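Local coordinates for protein probable branched-chain-amino-acid aminotransferase (Thermotoga maritima MSB8, PDB 3CSW) that probably transfers the amino group of leucine, isoleucine or valine to 2-oxoglutarate, using pyridoxal 5'-phosphate as cofactor, at residues Q39-E44 / K99-P104. Sequence-based numbering, arbitrary orientation.
Sequences QGAVYE and KVYLFP
V42 and L102 face each other as a hydrogen-bonded pair where strands 42-49 and 96-102 run antiparallel in the six-stranded sheet of this class-IV aminotransferase. L102 N gives V42 O a nearly straight bond of 2.7 Å (173° at the hydrogen), while the return bond from V42 N to L102 O is bent and weak. The two CB atoms lie 4.3 Å apart on the face covered by helix 56-68; there V42 leans on L63 and S66, and L102, its CG anti to the backbone N (chi1 178°), reaches A67. A41, just before the strand, turns its methyl into the second segment: CB sits 3.5 Å from L102 O and obliquely beside the rings of F103 and Y101. At the next hydrogen-bonded pair, E44 and V100 exchange both backbone bonds, and the E44 carboxylate turns away to hydrogen-bond H59 through OE1 and form a salt bridge with R62 through OE2, close to K145, the probable cofactor-attachment lysine. Between these pairs Y43 and Y101 project from the other face, the nearest atoms of the Y43 side chain and the bound pyridoxal phosphate being about 4 Å apart. Y101 OH is hydrogen-bonded to E35 of the second subunit, and CD1 of its ring lies 3.8 Å from Y43 CB, which meets the ring obliquely.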
loop_
_atom_site.group_PDB
_atom_site.type_symbol
_atom_site.label_atom_id
_atom_site.label_comp_id
_atom_site.label_asym_id
_atom_site.label_seq_id
_atom_site.Cartn_x
_atom_site.Cartn_y
_atom_site.Cartn_z
ATOM N N GLN A 39 9.070 22.239 14.530
ATOM C CA GLN A 39 9.100 20.809 14.222
ATOM C C GLN A 39 8.044 20.000 14.983
ATOM O O GLN A 39 7.868 18.809 14.706
ATOM C CB GLN A 39 10.493 20.225 14.506
ATOM C CG GLN A 39 11.578 20.907 13.674
ATOM C CD GLN A 39 12.963 20.275 13.798
ATOM O OE1 GLN A 39 13.921 20.961 14.112
ATOM N NE2 GLN A 39 13.071 18.973 13.525
ATOM N N GLY A 40 7.387 20.635 15.963
ATOM C CA GLY A 40 6.324 20.022 16.731
ATOM C C GLY A 40 6.641 19.832 18.213
ATOM O O GLY A 40 7.786 19.659 18.594
ATOM N N ALA A 41 5.604 19.894 19.043
ATOM C CA ALA A 41 5.695 19.537 20.451
ATOM C C ALA A 41 4.838 18.302 20.700
ATOM O O ALA A 41 3.766 18.166 20.110
ATOM C CB ALA A 41 5.203 20.685 21.327
ATOM N N VAL A 42 5.319 17.400 21.555
ATOM C CA VAL A 42 4.554 16.250 22.024
ATOM C C VAL A 42 3.490 16.802 22.962
ATOM O O VAL A 42 3.772 17.750 23.701
ATOM C CB VAL A 42 5.480 15.248 22.764
ATOM C CG1 VAL A 42 4.686 14.316 23.662
ATOM C CG2 VAL A 42 6.334 14.467 21.748
ATOM N N TYR A 43 2.276 16.251 22.945
ATOM C CA TYR A 43 1.225 16.833 23.778
ATOM C C TYR A 43 0.145 15.884 24.285
ATOM O O TYR A 43 -0.039 14.785 23.768
ATOM C CB TYR A 43 0.558 17.989 23.020
ATOM C CG TYR A 43 -0.451 17.562 21.978
ATOM C CD1 TYR A 43 -0.040 17.198 20.701
ATOM C CD2 TYR A 43 -1.821 17.549 22.259
ATOM C CE1 TYR A 43 -0.951 16.806 19.735
ATOM C CE2 TYR A 43 -2.746 17.163 21.298
ATOM C CZ TYR A 43 -2.293 16.794 20.035
ATOM O OH TYR A 43 -3.161 16.405 19.062
ATOM N N GLU A 44 -0.569 16.362 25.302
ATOM C CA GLU A 44 -1.737 15.690 25.875
ATOM C C GLU A 44 -2.818 16.720 26.203
ATOM O O GLU A 44 -2.510 17.894 26.419
ATOM C CB GLU A 44 -1.345 14.934 27.152
ATOM C CG GLU A 44 -0.657 13.588 26.932
ATOM C CD GLU A 44 -1.536 12.584 26.174
ATOM O OE1 GLU A 44 -2.757 12.587 26.379
ATOM O OE2 GLU A 44 -0.997 11.789 25.378
ATOM N N LYS A 99 -4.263 21.633 28.228
ATOM C CA LYS A 99 -3.343 21.137 27.199
ATOM C C LYS A 99 -1.953 21.158 27.802
ATOM O O LYS A 99 -1.593 22.136 28.445
ATOM C CB LYS A 99 -3.346 22.022 25.952
ATOM C CG LYS A 99 -4.689 22.176 25.267
ATOM C CD LYS A 99 -4.690 23.377 24.296
ATOM C CE LYS A 99 -6.058 24.118 24.286
ATOM N NZ LYS A 99 -5.940 25.548 23.852
ATOM N N VAL A 100 -1.191 20.079 27.604
ATOM C CA VAL A 100 0.180 19.974 28.104
ATOM C C VAL A 100 1.128 19.716 26.929
ATOM O O VAL A 100 0.964 18.734 26.205
ATOM C CB VAL A 100 0.343 18.851 29.161
ATOM C CG1 VAL A 100 1.759 18.923 29.777
ATOM C CG2 VAL A 100 -0.730 18.988 30.243
ATOM N N TYR A 101 2.099 20.610 26.738
ATOM C CA TYR A 101 3.049 20.503 25.647
ATOM C C TYR A 101 4.435 20.216 26.168
ATOM O O TYR A 101 4.893 20.880 27.097
ATOM C CB TYR A 101 3.104 21.804 24.860
ATOM C CG TYR A 101 1.803 22.229 24.203
ATOM C CD1 TYR A 101 1.398 21.691 22.998
ATOM C CD2 TYR A 101 1.014 23.228 24.765
ATOM C CE1 TYR A 101 0.217 22.115 22.382
ATOM C CE2 TYR A 101 -0.162 23.648 24.171
ATOM C CZ TYR A 101 -0.551 23.095 22.980
ATOM O OH TYR A 101 -1.708 23.529 22.401
ATOM N N LEU A 102 5.115 19.257 25.553
ATOM C CA LEU A 102 6.482 18.941 25.914
ATOM C C LEU A 102 7.364 19.317 24.721
ATOM O O LEU A 102 7.112 18.891 23.592
ATOM C CB LEU A 102 6.584 17.466 26.282
ATOM C CG LEU A 102 7.956 16.904 26.648
ATOM C CD1 LEU A 102 8.502 17.544 27.928
ATOM C CD2 LEU A 102 7.846 15.383 26.773
ATOM N N PHE A 103 8.378 20.136 24.974
ATOM C CA PHE A 103 9.188 20.712 23.902
ATOM C C PHE A 103 10.487 19.984 23.625
ATOM O O PHE A 103 11.145 19.495 24.551
ATOM C CB PHE A 103 9.436 22.214 24.126
ATOM C CG PHE A 103 8.200 23.034 23.959
ATOM C CD1 PHE A 103 7.691 23.281 22.697
ATOM C CD2 PHE A 103 7.507 23.502 25.059
ATOM C CE1 PHE A 103 6.527 24.001 22.541
ATOM C CE2 PHE A 103 6.350 24.224 24.905
ATOM C CZ PHE A 103 5.855 24.472 23.645
ATOM N N PRO A 104 10.865 19.960 22.319
ATOM C CA PRO A 104 11.967 19.173 21.761
ATOM C C PRO A 104 13.318 19.589 22.291
ATOM O O PRO A 104 13.628 20.791 22.333
ATOM C CB PRO A 104 11.894 19.445 20.248
ATOM C CG PRO A 104 11.061 20.680 20.082
ATOM C CD PRO A 104 10.193 20.787 21.284
#